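Local coordinates for protein Exo beta-1,2-glucooligosaccharide sophorohydrolase (non-reducing end) (Parabacteroides distasonis ATCC 8503, PDB 5Z06) that splits linear beta-1,2-glucan and beta-1,2-glucooligosaccharides of four or more glucose units, releasing the disaccharide sophorose from the non-reducing end, at residues W490-R501 with E508-G516. Sequence-based numbering, arbitrary orientation.
Sequences WASQEEYAQEYR and EDGKMYTNG
The guanidinium of Arg501 ties together two loop carbonyls, one from each segment: NH1 donates to Lys511 O at 2.8 Å, tilted 21° from the guanidinium plane, and NH1 and NH2 both donate to Ser492 O, which lies in that plane, with NH1 at 2.7 Å from Ser492 O. The backbone N of Tyr513 lies over one guanidinium face. Arg501 NE donates to Gly462 O. An alanine at this position would probably leave the carbonyls of Ser492, Lys511 and Gly462 without their shared charged donor and weaken the tie between the two loops. Tyr513 points its side chain toward residues 490-501; with CG anti to the backbone N (chi1 -176°) the ring reaches Ala491 and Trp490. Ala491 CB sits over the centre of its ring, a CH-pi contact, and Trp490 NE1 makes a weak, bent hydrogen bond (N-H...O 130°) of 2.7 Å to Tyr513 OH, which also pairs with Tyr556 OH. The bent side chain of Gln493 lets NE2 serve Ala491 O at 2.9 Å and Met512 O at 2.8 Å; Thr514 OG1 reaches Met512 O from the opposite face of that carbonyl. Met512 SD packs against the Gln498 amide, 3.3 Å from Gln498 CD, while Gln493 O holds Gln498 NE2. The chain thus folds back on itself: the end of helix 485-490, the following loop and the first turns of helix 495-505 hold the turns preceding strand 518-519, with Met467 of helix 467-475 touching both Trp490 and Tyr513.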
loop_
_atom_site.group_PDB
_atom_site.type_symbol
_atom_site.label_atom_id
_atom_site.label_comp_id
_atom_site.label_asym_id
_atom_site.label_seq_id
_atom_site.Cartn_x
_atom_site.Cartn_y
_atom_site.Cartn_z
ATOM N N TRP A 490 23.005 11.875 13.646
ATOM C CA TRP A 490 22.666 10.512 13.260
ATOM C C TRP A 490 23.149 9.478 14.300
ATOM O O TRP A 490 22.337 8.741 14.856
ATOM C CB TRP A 490 23.241 10.221 11.884
ATOM C CG TRP A 490 23.325 8.835 11.577
ATOM C CD1 TRP A 490 24.427 8.074 11.599
ATOM C CD2 TRP A 490 22.236 7.979 11.233
ATOM N NE1 TRP A 490 24.118 6.785 11.242
ATOM C CE2 TRP A 490 22.772 6.696 11.019
ATOM C CE3 TRP A 490 20.864 8.189 11.021
ATOM C CZ2 TRP A 490 21.990 5.597 10.646
ATOM C CZ3 TRP A 490 20.079 7.091 10.631
ATOM C CH2 TRP A 490 20.650 5.813 10.459
ATOM N N ALA A 491 24.450 9.459 14.587
ATOM C CA ALA A 491 25.019 8.492 15.539
ATOM C C ALA A 491 25.333 9.132 16.905
ATOM O O ALA A 491 26.271 8.738 17.580
ATOM C CB ALA A 491 26.254 7.833 14.948
ATOM N N SER A 492 24.537 10.117 17.285
ATOM C CA SER A 492 24.704 10.832 18.530
ATOM C C SER A 492 24.899 9.874 19.693
ATOM O O SER A 492 24.135 8.914 19.850
ATOM C CB SER A 492 23.466 11.670 18.826
ATOM O OG SER A 492 23.590 12.331 20.077
ATOM N N GLN A 493 25.917 10.158 20.504
ATOM C CA GLN A 493 26.132 9.448 21.752
ATOM C C GLN A 493 25.448 10.112 22.952
ATOM O O GLN A 493 25.551 9.602 24.057
ATOM C CB GLN A 493 27.629 9.285 21.994
ATOM C CG GLN A 493 28.329 8.520 20.882
ATOM C CD GLN A 493 27.781 7.114 20.748
ATOM O OE1 GLN A 493 27.969 6.279 21.629
ATOM N NE2 GLN A 493 27.063 6.856 19.658
ATOM N N GLU A 494 24.705 11.196 22.735
ATOM C CA GLU A 494 24.067 11.914 23.836
ATOM C C GLU A 494 23.019 11.072 24.521
ATOM O O GLU A 494 22.402 10.207 23.903
ATOM C CB GLU A 494 23.388 13.202 23.383
ATOM C CG GLU A 494 24.344 14.265 22.895
ATOM C CD GLU A 494 23.654 15.582 22.598
ATOM O OE1 GLU A 494 22.395 15.632 22.550
ATOM O OE2 GLU A 494 24.387 16.573 22.407
ATOM N N GLU A 495 22.851 11.370 25.806
ATOM C CA GLU A 495 21.791 10.836 26.659
ATOM C C GLU A 495 20.418 10.906 25.995
ATOM O O GLU A 495 19.681 9.906 25.978
ATOM C CB GLU A 495 21.782 11.550 28.039
ATOM C CG GLU A 495 21.339 13.044 28.072
ATOM C CD GLU A 495 22.120 13.998 27.129
ATOM O OE1 GLU A 495 23.368 14.139 27.290
ATOM O OE2 GLU A 495 21.486 14.604 26.214
ATOM N N TYR A 496 20.101 12.067 25.416
ATOM C CA TYR A 496 18.818 12.281 24.781
ATOM C C TYR A 496 18.634 11.276 23.633
ATOM O O TYR A 496 17.548 10.718 23.472
ATOM C CB TYR A 496 18.676 13.719 24.247
ATOM C CG TYR A 496 17.360 13.914 23.532
ATOM C CD1 TYR A 496 17.210 13.527 22.196
ATOM C CD2 TYR A 496 16.251 14.429 24.193
ATOM C CE1 TYR A 496 16.003 13.647 21.541
ATOM C CE2 TYR A 496 15.038 14.579 23.528
ATOM C CZ TYR A 496 14.928 14.175 22.198
ATOM O OH TYR A 496 13.748 14.288 21.508
ATOM N N ALA A 497 19.678 11.067 22.837
ATOM C CA ALA A 497 19.595 10.181 21.659
ATOM C C ALA A 497 19.479 8.734 22.107
ATOM O O ALA A 497 18.804 7.929 21.464
ATOM C CB ALA A 497 20.800 10.355 20.746
ATOM N N GLN A 498 20.144 8.419 23.215
ATOM C CA GLN A 498 20.016 7.104 23.835
ATOM C C GLN A 498 18.581 6.856 24.253
ATOM O O GLN A 498 18.014 5.816 23.919
ATOM C CB GLN A 498 20.954 6.968 25.035
ATOM C CG GLN A 498 22.432 6.949 24.670
ATOM C CD GLN A 498 23.325 7.026 25.885
ATOM O OE1 GLN A 498 23.038 6.413 26.915
ATOM N NE2 GLN A 498 24.430 7.758 25.766
ATOM N N GLU A 499 18.002 7.821 24.960
ATOM C CA GLU A 499 16.601 7.747 25.380
ATOM C C GLU A 499 15.624 7.659 24.197
ATOM O O GLU A 499 14.651 6.926 24.248
ATOM C CB GLU A 499 16.234 8.942 26.262
ATOM C CG GLU A 499 16.832 8.865 27.662
ATOM C CD GLU A 499 16.540 10.097 28.527
ATOM O OE1 GLU A 499 15.995 11.106 28.033
ATOM O OE2 GLU A 499 16.872 10.060 29.727
ATOM N N TYR A 500 15.887 8.413 23.146
ATOM C CA TYR A 500 15.074 8.367 21.931
ATOM C C TYR A 500 15.049 6.966 21.331
ATOM O O TYR A 500 13.988 6.454 20.976
ATOM C CB TYR A 500 15.611 9.376 20.929
ATOM C CG TYR A 500 14.917 9.359 19.607
ATOM C CD1 TYR A 500 15.333 8.476 18.603
ATOM C CD2 TYR A 500 13.861 10.218 19.344
ATOM C CE1 TYR A 500 14.713 8.448 17.377
ATOM C CE2 TYR A 500 13.229 10.192 18.109
ATOM C CZ TYR A 500 13.673 9.309 17.128
ATOM O OH TYR A 500 13.065 9.248 15.891
ATOM N N ARG A 501 16.228 6.357 21.240
ATOM C CA ARG A 501 16.363 5.005 20.741
ATOM C C ARG A 501 15.615 4.009 21.590
ATOM O O ARG A 501 14.816 3.219 21.065
ATOM C CB ARG A 501 17.815 4.621 20.646
ATOM C CG ARG A 501 18.526 5.382 19.536
ATOM C CD ARG A 501 20.005 5.191 19.661
ATOM N NE ARG A 501 20.743 6.053 18.746
ATOM C CZ ARG A 501 21.722 6.905 19.055
ATOM N NH1 ARG A 501 22.176 7.043 20.298
ATOM N NH2 ARG A 501 22.274 7.621 18.072
ATOM N N GLU A 508 17.134 -1.551 25.447
ATOM C CA GLU A 508 18.333 -0.768 25.634
ATOM C C GLU A 508 19.296 -0.996 24.465
ATOM O O GLU A 508 20.157 -0.168 24.216
ATOM C CB GLU A 508 18.991 -1.161 26.950
ATOM C CG GLU A 508 18.167 -0.834 28.180
ATOM C CD GLU A 508 18.287 0.625 28.572
ATOM O OE1 GLU A 508 19.374 1.001 29.087
ATOM O OE2 GLU A 508 17.306 1.381 28.360
ATOM N N ASP A 509 19.128 -2.119 23.757
ATOM C CA ASP A 509 20.056 -2.551 22.726
ATOM C C ASP A 509 20.125 -1.460 21.659
ATOM O O ASP A 509 19.082 -1.010 21.177
ATOM C CB ASP A 509 19.594 -3.850 22.022
ATOM C CG ASP A 509 19.299 -5.027 22.977
ATOM O OD1 ASP A 509 19.203 -4.834 24.203
ATOM O OD2 ASP A 509 19.137 -6.153 22.472
ATOM N N GLY A 510 21.344 -1.027 21.312
ATOM C CA GLY A 510 21.534 -0.012 20.289
ATOM C C GLY A 510 21.273 1.417 20.719
ATOM O O GLY A 510 21.376 2.344 19.902
ATOM N N LYS A 511 20.977 1.631 21.996
ATOM C CA LYS A 511 20.781 2.993 22.472
ATOM C C LYS A 511 22.074 3.835 22.321
ATOM O O LYS A 511 21.990 5.047 22.215
ATOM C CB LYS A 511 20.249 3.023 23.913
ATOM C CG LYS A 511 21.288 2.690 24.964
ATOM C CD LYS A 511 20.670 2.764 26.348
ATOM C CE LYS A 511 21.758 2.759 27.398
ATOM N NZ LYS A 511 21.183 3.059 28.731
ATOM N N MET A 512 23.241 3.192 22.280
ATOM C CA MET A 512 24.528 3.880 22.025
ATOM C C MET A 512 24.856 4.050 20.532
ATOM O O MET A 512 25.999 4.325 20.178
ATOM C CB MET A 512 25.691 3.116 22.703
ATOM C CG MET A 512 25.573 2.927 24.217
ATOM S SD MET A 512 25.284 4.506 25.019
ATOM C CE MET A 512 26.904 5.287 24.902
ATOM N N TYR A 513 23.848 3.889 19.675
ATOM C CA TYR A 513 23.980 3.799 18.206
ATOM C C TYR A 513 24.558 2.476 17.813
ATOM O O TYR A 513 23.935 1.708 17.064
ATOM C CB TYR A 513 24.772 4.940 17.549
ATOM C CG TYR A 513 24.753 4.778 16.054
ATOM C CD1 TYR A 513 23.615 5.080 15.319
ATOM C CD2 TYR A 513 25.852 4.271 15.381
ATOM C CE1 TYR A 513 23.587 4.918 13.935
ATOM C CE2 TYR A 513 25.828 4.093 14.014
ATOM C CZ TYR A 513 24.694 4.415 13.302
ATOM O OH TYR A 513 24.722 4.210 11.947
ATOM N N THR A 514 25.782 2.247 18.272
ATOM C CA THR A 514 26.331 0.912 18.364
ATOM C C THR A 514 25.473 0.036 19.269
ATOM O O THR A 514 24.779 0.503 20.183
ATOM C CB THR A 514 27.731 0.921 18.967
ATOM O OG1 THR A 514 27.699 1.677 20.185
ATOM C CG2 THR A 514 28.709 1.528 17.993
ATOM N N ASN A 515 25.554 -1.253 19.017
ATOM C CA ASN A 515 24.696 -2.201 19.694
ATOM C C ASN A 515 25.617 -3.252 20.320
ATOM O O ASN A 515 25.744 -3.306 21.551
ATOM C CB ASN A 515 23.684 -2.765 18.687
ATOM C CG ASN A 515 22.736 -3.777 19.293
ATOM O OD1 ASN A 515 23.134 -4.605 20.115
ATOM N ND2 ASN A 515 21.481 -3.747 18.854
ATOM N N GLY A 516 26.243 -4.079 19.484
ATOM C CA GLY A 516 27.140 -5.112 19.967
ATOM C C GLY A 516 26.511 -6.389 20.478
ATOM O O GLY A 516 27.229 -7.333 20.769
#